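Local coordinates for protein endoglucanase (Komagataeibacter sucrofermentans, PDB 6VC5) that probably cleaves internal beta-1,4-glucosidic linkages of cellulose and related beta-glucans, as a glycosyl hydrolase of family 8, at residues L124-T135 / K173-I184; I211-Y221 / P257-G265. All blocks are in the same frame, centred on the assembly; numbering follows the deposited sequence. Where two conformers were deposited one is given.

Contact 1 (L124-T135 / K173-I184); sequences LKLMTKSVGPYT and KWTKVMGDGLQI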
loop_
_atom_site.group_PDB
_atom_site.type_symbol
_atom_site.label_atom_id
_atom_site.label_comp_id
_atom_site.label_asym_id
_atom_site.label_seq_id
_atom_site.Cartn_x
_atom_site.Cartn_y
_atom_site.Cartn_z
ATOM N N LEU A 124 8.660 -3.492 -12.924
ATOM C CA LEU A 124 8.910 -2.553 -14.012
ATOM C C LEU A 124 8.615 -3.184 -15.364
ATOM O O LEU A 124 8.042 -2.535 -16.252
ATOM C CB LEU A 124 10.363 -2.077 -13.948
ATOM C CG LEU A 124 10.723 -0.806 -14.714
ATOM C CD1 LEU A 124 9.923 0.379 -14.183
ATOM C CD2 LEU A 124 12.220 -0.535 -14.623
ATOM N N LYS A 125 8.987 -4.454 -15.535
ATOM C CA LYS A 125 8.840 -5.118 -16.827
ATOM C C LYS A 125 7.392 -5.526 -17.106
ATOM O O LYS A 125 6.912 -5.371 -18.234
ATOM C CB LYS A 125 9.762 -6.333 -16.887
ATOM C CG LYS A 125 9.654 -7.140 -18.171
ATOM C CD LYS A 125 10.069 -8.590 -17.941
ATOM C CE LYS A 125 11.582 -8.766 -17.951
ATOM N NZ LYS A 125 12.002 -9.903 -18.823
ATOM N N LEU A 126 6.684 -6.056 -16.108
ATOM C CA LEU A 126 5.374 -6.655 -16.336
ATOM C C LEU A 126 4.201 -5.775 -15.921
ATOM O O LEU A 126 3.091 -5.986 -16.419
ATOM C CB LEU A 126 5.260 -7.987 -15.581
ATOM C CG LEU A 126 6.363 -9.003 -15.881
ATOM C CD1 LEU A 126 6.244 -10.182 -14.942
ATOM C CD2 LEU A 126 6.316 -9.465 -17.334
ATOM N N MET A 127 4.403 -4.808 -15.024
ATOM C CA MET A 127 3.297 -4.055 -14.439
ATOM C C MET A 127 3.325 -2.580 -14.803
ATOM O O MET A 127 2.706 -1.773 -14.109
ATOM C CB MET A 127 3.266 -4.201 -12.920
ATOM C CG MET A 127 2.954 -5.593 -12.440
ATOM S SD MET A 127 1.206 -6.098 -12.758
ATOM C CE MET A 127 1.528 -7.523 -13.763
ATOM N N THR A 128 4.057 -2.202 -15.839
ATOM C CA THR A 128 3.983 -0.845 -16.356
ATOM C C THR A 128 3.453 -0.867 -17.781
ATOM O O THR A 128 3.654 -1.831 -18.523
ATOM C CB THR A 128 5.324 -0.091 -16.256
ATOM O OG1 THR A 128 6.310 -0.710 -17.091
ATOM C CG2 THR A 128 5.809 -0.066 -14.796
ATOM N N LYS A 129 2.758 0.202 -18.154
ATOM C CA LYS A 129 2.159 0.286 -19.477
ATOM C C LYS A 129 2.154 1.745 -19.918
ATOM O O LYS A 129 1.942 2.644 -19.102
ATOM C CB LYS A 129 0.726 -0.254 -19.431
ATOM C CG LYS A 129 -0.070 -0.064 -20.715
ATOM C CD LYS A 129 0.069 -1.258 -21.639
ATOM C CE LYS A 129 -0.571 -0.966 -22.987
ATOM N NZ LYS A 129 -1.992 -1.396 -23.017
ATOM N N SER A 130 2.408 1.979 -21.206
ATOM C CA SER A 130 2.270 3.320 -21.769
ATOM C C SER A 130 0.792 3.607 -22.006
ATOM O O SER A 130 0.111 2.840 -22.698
ATOM C CB SER A 130 3.047 3.434 -23.079
ATOM O OG SER A 130 4.425 3.181 -22.860
ATOM N N VAL A 131 0.298 4.698 -21.417
ATOM C CA VAL A 131 -1.099 5.119 -21.513
ATOM C C VAL A 131 -1.102 6.618 -21.779
ATOM O O VAL A 131 -0.704 7.401 -20.914
ATOM C CB VAL A 131 -1.877 4.808 -20.228
ATOM C CG1 VAL A 131 -3.257 5.463 -20.268
ATOM C CG2 VAL A 131 -1.985 3.305 -20.032
ATOM N N GLY A 132 -1.556 7.022 -22.960
ATOM C CA GLY A 132 -1.485 8.419 -23.321
ATOM C C GLY A 132 -0.075 8.948 -23.147
ATOM O O GLY A 132 0.893 8.343 -23.612
ATOM N N PRO A 133 0.079 10.065 -22.436
ATOM C CA PRO A 133 1.419 10.617 -22.192
ATOM C C PRO A 133 2.128 10.046 -20.972
ATOM O O PRO A 133 3.169 10.587 -20.588
ATOM C CB PRO A 133 1.111 12.104 -21.966
ATOM C CG PRO A 133 -0.222 12.072 -21.243
ATOM C CD PRO A 133 -0.980 10.888 -21.819
ATOM N N TYR A 134 1.607 8.981 -20.366
ATOM C CA TYR A 134 2.102 8.460 -19.102
ATOM C C TYR A 134 2.681 7.063 -19.261
ATOM O O TYR A 134 2.368 6.328 -20.201
ATOM C CB TYR A 134 0.960 8.330 -18.084
ATOM C CG TYR A 134 0.095 9.543 -17.923
ATOM C CD1 TYR A 134 0.607 10.723 -17.405
ATOM C CD2 TYR A 134 -1.251 9.506 -18.278
ATOM C CE1 TYR A 134 -0.197 11.838 -17.250
ATOM C CE2 TYR A 134 -2.059 10.616 -18.131
ATOM C CZ TYR A 134 -1.529 11.775 -17.614
ATOM O OH TYR A 134 -2.333 12.886 -17.463
ATOM N N THR A 135 3.510 6.691 -18.285
ATOM C CA THR A 135 3.797 5.298 -17.978
ATOM C C THR A 135 3.114 5.021 -16.650
ATOM O O THR A 135 3.399 5.705 -15.661
ATOM C CB THR A 135 5.300 5.071 -17.845
ATOM O OG1 THR A 135 5.936 5.372 -19.095
ATOM C CG2 THR A 135 5.573 3.626 -17.476
ATOM N N LYS A 173 13.519 4.973 -15.620
ATOM C CA LYS A 173 12.108 4.634 -15.789
ATOM C C LYS A 173 11.359 4.691 -14.461
ATOM O O LYS A 173 10.169 5.028 -14.436
ATOM C CB LYS A 173 11.972 3.260 -16.453
ATOM C CG LYS A 173 10.566 2.924 -16.932
ATOM C CD LYS A 173 10.535 1.561 -17.611
ATOM C CE LYS A 173 9.112 1.128 -17.946
ATOM N NZ LYS A 173 9.089 -0.248 -18.528
ATOM N N TRP A 174 12.038 4.397 -13.345
ATOM C CA TRP A 174 11.378 4.532 -12.050
ATOM C C TRP A 174 11.035 5.987 -11.767
ATOM O O TRP A 174 9.968 6.287 -11.216
ATOM C CB TRP A 174 12.243 3.938 -10.935
ATOM C CG TRP A 174 12.216 2.440 -10.885
ATOM C CD1 TRP A 174 13.267 1.602 -11.102
ATOM C CD2 TRP A 174 11.085 1.603 -10.612
ATOM N NE1 TRP A 174 12.867 0.295 -10.970
ATOM C CE2 TRP A 174 11.531 0.265 -10.671
ATOM C CE3 TRP A 174 9.743 1.853 -10.324
ATOM C CZ2 TRP A 174 10.681 -0.819 -10.448
ATOM C CZ3 TRP A 174 8.899 0.771 -10.109
ATOM C CH2 TRP A 174 9.374 -0.544 -10.172
ATOM N N THR A 175 11.919 6.907 -12.161
ATOM C CA THR A 175 11.632 8.329 -12.018
ATOM C C THR A 175 10.409 8.720 -12.837
ATOM O O THR A 175 9.563 9.495 -12.371
ATOM C CB THR A 175 12.857 9.131 -12.461
ATOM O OG1 THR A 175 13.997 8.690 -11.714
ATOM C CG2 THR A 175 12.643 10.619 -12.216
ATOM N N LYS A 176 10.284 8.163 -14.046
ATOM C CA LYS A 176 9.140 8.478 -14.897
ATOM C C LYS A 176 7.848 7.920 -14.312
ATOM O O LYS A 176 6.812 8.594 -14.329
ATOM C CB LYS A 176 9.363 7.940 -16.308
ATOM C CG LYS A 176 8.264 8.329 -17.292
ATOM C CD LYS A 176 8.565 7.835 -18.698
ATOM C CE LYS A 176 7.771 8.618 -19.741
ATOM N NZ LYS A 176 6.331 8.217 -19.776
ATOM N N VAL A 177 7.889 6.697 -13.780
ATOM C CA VAL A 177 6.700 6.114 -13.153
ATOM C C VAL A 177 6.230 6.967 -11.981
ATOM O O VAL A 177 5.030 7.250 -11.835
ATOM C CB VAL A 177 6.964 4.660 -12.730
ATOM C CG1 VAL A 177 5.783 4.142 -11.889
ATOM C CG2 VAL A 177 7.170 3.790 -13.944
ATOM N N MET A 178 7.167 7.379 -11.117
ATOM C CA MET A 178 6.826 8.205 -9.960
ATOM C C MET A 178 6.278 9.560 -10.393
ATOM O O MET A 178 5.270 10.032 -9.853
ATOM C CB MET A 178 8.071 8.401 -9.077
ATOM C CG MET A 178 8.357 7.273 -8.079
ATOM S SD MET A 178 9.810 7.566 -7.000
ATOM C CE MET A 178 11.168 7.123 -8.098
ATOM N N GLY A 179 6.941 10.207 -11.357
ATOM C CA GLY A 179 6.521 11.537 -11.770
ATOM C C GLY A 179 5.193 11.527 -12.499
ATOM O O GLY A 179 4.357 12.416 -12.300
ATOM N N ASP A 180 4.978 10.530 -13.356
ATOM C CA ASP A 180 3.666 10.400 -13.979
ATOM C C ASP A 180 2.604 10.054 -12.945
ATOM O O ASP A 180 1.460 10.511 -13.057
ATOM C CB ASP A 180 3.694 9.344 -15.087
ATOM C CG ASP A 180 4.519 9.781 -16.298
ATOM O OD1 ASP A 180 4.913 10.967 -16.359
ATOM O OD2 ASP A 180 4.774 8.938 -17.186
ATOM N N GLY A 181 2.962 9.252 -11.933
ATOM C CA GLY A 181 2.018 8.945 -10.868
ATOM C C GLY A 181 1.535 10.186 -10.137
ATOM O O GLY A 181 0.341 10.328 -9.858
ATOM N N LEU A 182 2.452 11.115 -9.838
ATOM C CA LEU A 182 2.061 12.372 -9.206
ATOM C C LEU A 182 1.137 13.185 -10.106
ATOM O O LEU A 182 0.178 13.800 -9.624
ATOM C CB LEU A 182 3.306 13.186 -8.854
ATOM C CG LEU A 182 4.150 12.590 -7.729
ATOM C CD1 LEU A 182 5.482 13.316 -7.591
ATOM C CD2 LEU A 182 3.377 12.652 -6.434
ATOM N N GLN A 183 1.413 13.198 -11.413
ATOM C CA GLN A 183 0.536 13.885 -12.359
ATOM C C GLN A 183 -0.849 13.251 -12.381
ATOM O O GLN A 183 -1.866 13.956 -12.397
ATOM C CB GLN A 183 1.142 13.836 -13.758
ATOM C CG GLN A 183 2.380 14.685 -13.940
ATOM C CD GLN A 183 2.855 14.687 -15.376
ATOM O OE1 GLN A 183 4.038 14.893 -15.650
ATOM N NE2 GLN A 183 1.934 14.460 -16.305
ATOM N N ILE A 184 -0.905 11.919 -12.377
ATOM C CA ILE A 184 -2.185 11.218 -12.403
ATOM C C ILE A 184 -2.968 11.471 -11.116
ATOM O O ILE A 184 -4.191 11.673 -11.146
ATOM C CB ILE A 184 -1.946 9.718 -12.646
ATOM C CG1 ILE A 184 -1.487 9.479 -14.083
ATOM C CG2 ILE A 184 -3.204 8.911 -12.308
ATOM C CD1 ILE A 184 -0.704 8.194 -14.278
HETATM O O HOH W 1 2.813 13.615 -19.056
HETATM O O HOH W 2 2.836 6.330 -13.226
#
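D180 OD2, on helix 172-187, is gripped by two donors where the beta hairpin of strands 128-131 and 134-137 lies on that helix. T135 N gives it a 2.8 Å bond with an N-H...O angle of 164°, from the anti side and 21° out of the carboxylate plane; K176 NZ, one helical turn back, reaches its syn lone pair as a salt bridge at 3.1 Å, its chain bent at the last torsion (chi4 -75°). The pair of bonds fixes the rotation of the carboxylate, and the lysine probably favours its ionised state. At the end of the type II' turn from V131 to Y134, the Y134 ring is sandwiched between P133 CG over one face and I184 CG1 over the other, the latter 4.0 Å from the ring centroid, while Q183 NE2 stands at its edge. F209 of strand 209-211 also packs on Y134 and I184. At the other end, L124 sets its CD1 methyl over the face of the W174 six-membered ring, 3.8 Å from its centroid. The extended K173 chain crosses L124 at a slant and puts NZ 3.2 Å from T128 OG1, to which it donates; an alanine here would probably leave that hydroxyl without its lysine donor and uncover one flank of the leucine. T128 OG1 in turn donates to L124 O at 2.7 Å, in the carbonyl plane.

Contact 2 (I211-Y221 / P257-G265); sequences IAKGWPPRFSY and PGWVDLTNG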
loop_
_atom_site.group_PDB
_atom_site.type_symbol
_atom_site.label_atom_id
_atom_site.label_comp_id
_atom_site.label_asym_id
_atom_site.label_seq_id
_atom_site.Cartn_x
_atom_site.Cartn_y
_atom_site.Cartn_z
ATOM N N ILE A 211 -13.986 7.767 -12.566
ATOM C CA ILE A 211 -14.032 6.794 -11.484
ATOM C C ILE A 211 -14.358 5.440 -12.100
ATOM O O ILE A 211 -15.284 5.325 -12.911
ATOM C CB ILE A 211 -15.075 7.214 -10.439
ATOM C CG1 ILE A 211 -14.750 8.601 -9.872
ATOM C CG2 ILE A 211 -15.149 6.192 -9.319
ATOM C CD1 ILE A 211 -15.918 9.215 -9.090
ATOM N N ALA A 212 -13.594 4.409 -11.734
ATOM C CA ALA A 212 -13.733 3.129 -12.421
ATOM C C ALA A 212 -15.069 2.475 -12.092
ATOM O O ALA A 212 -15.543 2.533 -10.954
ATOM C CB ALA A 212 -12.608 2.184 -12.005
ATOM N N LYS A 213 -15.674 1.856 -13.105
ATOM C CA LYS A 213 -16.805 0.973 -12.873
ATOM C C LYS A 213 -16.311 -0.330 -12.254
ATOM O O LYS A 213 -15.144 -0.708 -12.399
ATOM C CB LYS A 213 -17.509 0.671 -14.196
ATOM C CG LYS A 213 -18.169 1.904 -14.804
ATOM C CD LYS A 213 -19.352 2.334 -13.943
ATOM C CE LYS A 213 -20.154 3.458 -14.591
ATOM N NZ LYS A 213 -19.457 4.774 -14.498
ATOM N N GLY A 214 -17.209 -1.013 -11.540
ATOM C CA GLY A 214 -16.894 -2.296 -10.935
ATOM C C GLY A 214 -16.679 -2.255 -9.441
ATOM O O GLY A 214 -16.556 -3.322 -8.820
ATOM N N TRP A 215 -16.618 -1.068 -8.841
ATOM C CA TRP A 215 -16.530 -0.877 -7.405
ATOM C C TRP A 215 -17.309 0.390 -7.063
ATOM O O TRP A 215 -17.461 1.266 -7.916
ATOM C CB TRP A 215 -15.080 -0.659 -6.952
ATOM C CG TRP A 215 -14.117 -1.781 -7.201
ATOM C CD1 TRP A 215 -13.777 -2.784 -6.328
ATOM C CD2 TRP A 215 -13.313 -1.974 -8.364
ATOM N NE1 TRP A 215 -12.823 -3.594 -6.894
ATOM C CE2 TRP A 215 -12.525 -3.124 -8.144
ATOM C CE3 TRP A 215 -13.198 -1.300 -9.581
ATOM C CZ2 TRP A 215 -11.636 -3.607 -9.094
ATOM C CZ3 TRP A 215 -12.309 -1.782 -10.530
ATOM C CH2 TRP A 215 -11.536 -2.926 -10.273
ATOM N N PRO A 216 -17.802 0.507 -5.835
ATOM C CA PRO A 216 -18.516 1.737 -5.451
ATOM C C PRO A 216 -17.620 2.945 -5.659
ATOM O O PRO A 216 -16.401 2.870 -5.432
ATOM C CB PRO A 216 -18.819 1.524 -3.963
ATOM C CG PRO A 216 -18.810 0.038 -3.780
ATOM C CD PRO A 216 -17.797 -0.493 -4.758
ATOM N N PRO A 217 -18.172 4.058 -6.128
ATOM C CA PRO A 217 -17.352 5.229 -6.520
ATOM C C PRO A 217 -16.956 6.088 -5.323
ATOM O O PRO A 217 -17.450 7.205 -5.117
ATOM C CB PRO A 217 -18.288 5.966 -7.482
ATOM C CG PRO A 217 -19.653 5.695 -6.904
ATOM C CD PRO A 217 -19.599 4.252 -6.454
ATOM N N ARG A 218 -16.013 5.584 -4.526
ATOM C CA ARG A 218 -15.729 6.127 -3.206
ATOM C C ARG A 218 -14.245 6.412 -3.021
ATOM O O ARG A 218 -13.390 5.840 -3.703
ATOM C CB ARG A 218 -16.152 5.145 -2.109
ATOM C CG ARG A 218 -17.620 4.851 -2.109
ATOM C CD ARG A 218 -17.912 3.671 -1.229
ATOM N NE ARG A 218 -19.345 3.397 -1.216
ATOM C CZ ARG A 218 -19.887 2.383 -0.561
ATOM N NH1 ARG A 218 -19.113 1.558 0.129
ATOM N NH2 ARG A 218 -21.207 2.201 -0.593
ATOM N N PHE A 219 -13.962 7.303 -2.089
ATOM C CA PHE A 219 -12.695 7.404 -1.366
ATOM C C PHE A 219 -12.894 6.617 -0.082
ATOM O O PHE A 219 -13.673 7.002 0.699
ATOM C CB PHE A 219 -12.399 8.875 -1.012
ATOM C CG PHE A 219 -11.207 9.080 -0.088
ATOM C CD1 PHE A 219 -9.955 9.242 -0.574
ATOM C CD2 PHE A 219 -11.395 9.185 1.261
ATOM C CE1 PHE A 219 -8.898 9.474 0.263
ATOM C CE2 PHE A 219 -10.337 9.406 2.115
ATOM C CZ PHE A 219 -9.081 9.533 1.611
ATOM N N SER A 220 -12.176 5.518 0.094
ATOM C CA SER A 220 -12.359 4.666 1.248
ATOM C C SER A 220 -11.107 3.872 1.615
ATOM O O SER A 220 -10.066 4.433 1.743
ATOM C CB SER A 220 -13.607 3.773 1.111
ATOM O OG SER A 220 -13.464 2.675 0.284
ATOM N N TYR A 221 -11.253 2.575 1.767
ATOM C CA TYR A 221 -10.254 1.781 2.425
ATOM C C TYR A 221 -8.964 1.580 1.646
ATOM O O TYR A 221 -7.968 1.261 2.212
ATOM C CB TYR A 221 -10.872 0.449 2.841
ATOM C CG TYR A 221 -11.998 0.647 3.804
ATOM C CD1 TYR A 221 -11.755 0.764 5.128
ATOM C CD2 TYR A 221 -13.297 0.764 3.372
ATOM C CE1 TYR A 221 -12.766 0.963 6.019
ATOM C CE2 TYR A 221 -14.322 0.983 4.268
ATOM C CZ TYR A 221 -14.045 1.072 5.586
ATOM O OH TYR A 221 -14.992 1.265 6.556
ATOM N N PRO A 257 -15.262 9.820 8.260
ATOM C CA PRO A 257 -16.078 8.794 7.608
ATOM C C PRO A 257 -15.250 7.599 7.144
ATOM O O PRO A 257 -14.148 7.764 6.775
ATOM C CB PRO A 257 -16.647 9.528 6.404
ATOM C CG PRO A 257 -15.674 10.614 6.117
ATOM C CD PRO A 257 -15.126 11.036 7.454
ATOM N N GLY A 258 -15.826 6.423 7.181
ATOM C CA GLY A 258 -15.180 5.261 6.588
ATOM C C GLY A 258 -15.140 5.322 5.073
ATOM O O GLY A 258 -14.190 4.838 4.443
ATOM N N TRP A 259 -16.169 5.902 4.465
ATOM C CA TRP A 259 -16.146 6.143 3.034
ATOM C C TRP A 259 -16.916 7.410 2.713
ATOM O O TRP A 259 -17.821 7.813 3.452
ATOM C CB TRP A 259 -16.675 4.960 2.201
ATOM C CG TRP A 259 -18.058 4.421 2.512
ATOM C CD1 TRP A 259 -18.340 3.288 3.210
ATOM C CD2 TRP A 259 -19.321 4.955 2.093
ATOM N NE1 TRP A 259 -19.692 3.082 3.262
ATOM C CE2 TRP A 259 -20.323 4.094 2.589
ATOM C CE3 TRP A 259 -19.708 6.082 1.353
ATOM C CZ2 TRP A 259 -21.683 4.322 2.373
ATOM C CZ3 TRP A 259 -21.066 6.305 1.135
ATOM C CH2 TRP A 259 -22.035 5.429 1.653
ATOM N N VAL A 260 -16.534 8.036 1.598
ATOM C CA VAL A 260 -17.265 9.159 1.013
ATOM C C VAL A 260 -17.494 8.873 -0.468
ATOM O O VAL A 260 -16.547 8.547 -1.191
ATOM C CB VAL A 260 -16.499 10.484 1.171
ATOM C CG1 VAL A 260 -17.279 11.622 0.512
ATOM C CG2 VAL A 260 -16.243 10.777 2.631
ATOM N N ASP A 261 -18.743 9.022 -0.919
ATOM C CA ASP A 261 -19.091 8.825 -2.321
ATOM C C ASP A 261 -18.673 10.070 -3.091
ATOM O O ASP A 261 -19.058 11.191 -2.738
ATOM C CB ASP A 261 -20.607 8.597 -2.437
ATOM C CG ASP A 261 -21.061 8.255 -3.849
ATOM O OD1 ASP A 261 -21.697 7.189 -4.043
ATOM O OD2 ASP A 261 -20.819 9.046 -4.771
ATOM N N LEU A 262 -17.869 9.870 -4.130
ATOM C CA LEU A 262 -17.295 10.984 -4.883
ATOM C C LEU A 262 -18.224 11.541 -5.955
ATOM O O LEU A 262 -17.857 12.516 -6.625
ATOM C CB LEU A 262 -15.971 10.540 -5.502
ATOM C CG LEU A 262 -14.960 10.025 -4.471
ATOM C CD1 LEU A 262 -13.697 9.601 -5.207
ATOM C CD2 LEU A 262 -14.648 11.087 -3.432
ATOM N N THR A 263 -19.409 10.956 -6.134
ATOM C CA THR A 263 -20.383 11.481 -7.081
ATOM C C THR A 263 -21.489 12.289 -6.426
ATOM O O THR A 263 -22.103 13.118 -7.107
ATOM C CB THR A 263 -20.993 10.347 -7.912
ATOM O OG1 THR A 263 -21.921 9.600 -7.110
ATOM C CG2 THR A 263 -19.898 9.429 -8.433
ATOM N N ASN A 264 -21.761 12.084 -5.127
ATOM C CA ASN A 264 -22.810 12.863 -4.475
ATOM C C ASN A 264 -22.458 13.367 -3.085
ATOM O O ASN A 264 -23.293 14.033 -2.460
ATOM C CB ASN A 264 -24.143 12.091 -4.434
ATOM C CG ASN A 264 -24.034 10.766 -3.708
ATOM O OD1 ASN A 264 -23.129 10.547 -2.904
ATOM N ND2 ASN A 264 -24.977 9.873 -3.980
ATOM N N GLY A 265 -21.266 13.072 -2.573
ATOM C CA GLY A 265 -20.893 13.542 -1.263
ATOM C C GLY A 265 -21.433 12.755 -0.091
ATOM O O GLY A 265 -21.117 13.111 1.056
HETATM O O HOH W 3 -21.238 4.759 -2.608
#
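A short two-stranded antiparallel sheet, strands 218-219 and 260-261, joins two loop regions of the family 8 chain. F219 and V260 form its hydrogen-bonded pair, F219 N to V260 O at 3.0 Å and V260 N to F219 O at 3.2 Å; R218 and D261 are the non-hydrogen-bonded pair. Past D261, L262 N continues the pairing to P217 O with a nearly straight bond (2.9 Å, 171°). R218, extended from CG to NE, lays its guanidinium flat on the W259 indole, planes 4° apart and CZ 3.7 Å from the centroid of the five-membered ring, a stacked cation-pi pair. P216 CB lies over the opposite face of the guanidinium, offset toward its rim. A water in its plane accepts from R218 NE and donates to D261 OD1, bridging opposite charges that do not touch. The other carboxylate oxygen, D261 OD2, takes three donors: T263 N, T263 OG1 at 2.6 Å and, from above its plane, N264 N. I211 CD1 meets L262 CB at 3.8 Å. S220 OG is hydrogen-bonded to D198 OD2. The bonds from T263 N and N264 N to OD2 are those of an Asx turn within an Asx motif, just after strand 260-261.

Both segments of contact 1 precede those of contact 2 in the chain; the contacts do not touch, with centres about 24 Å apart and nearest atoms about 11 Å. Both are partly buried, their centres about 17 Å and 18 Å from the centre of the chain. Strand 209-211 connects them, since F209 packs on Y134 and I184 of contact 1 and I211, two residues on, belongs to contact 2. Both contacts use a two-stranded antiparallel pairing, but in contact 1 the hairpin rests on a helix, whereas in contact 2 the pairing itself joins the segments. D180 takes one backbone N-H across its contact, D261 two within its own segment.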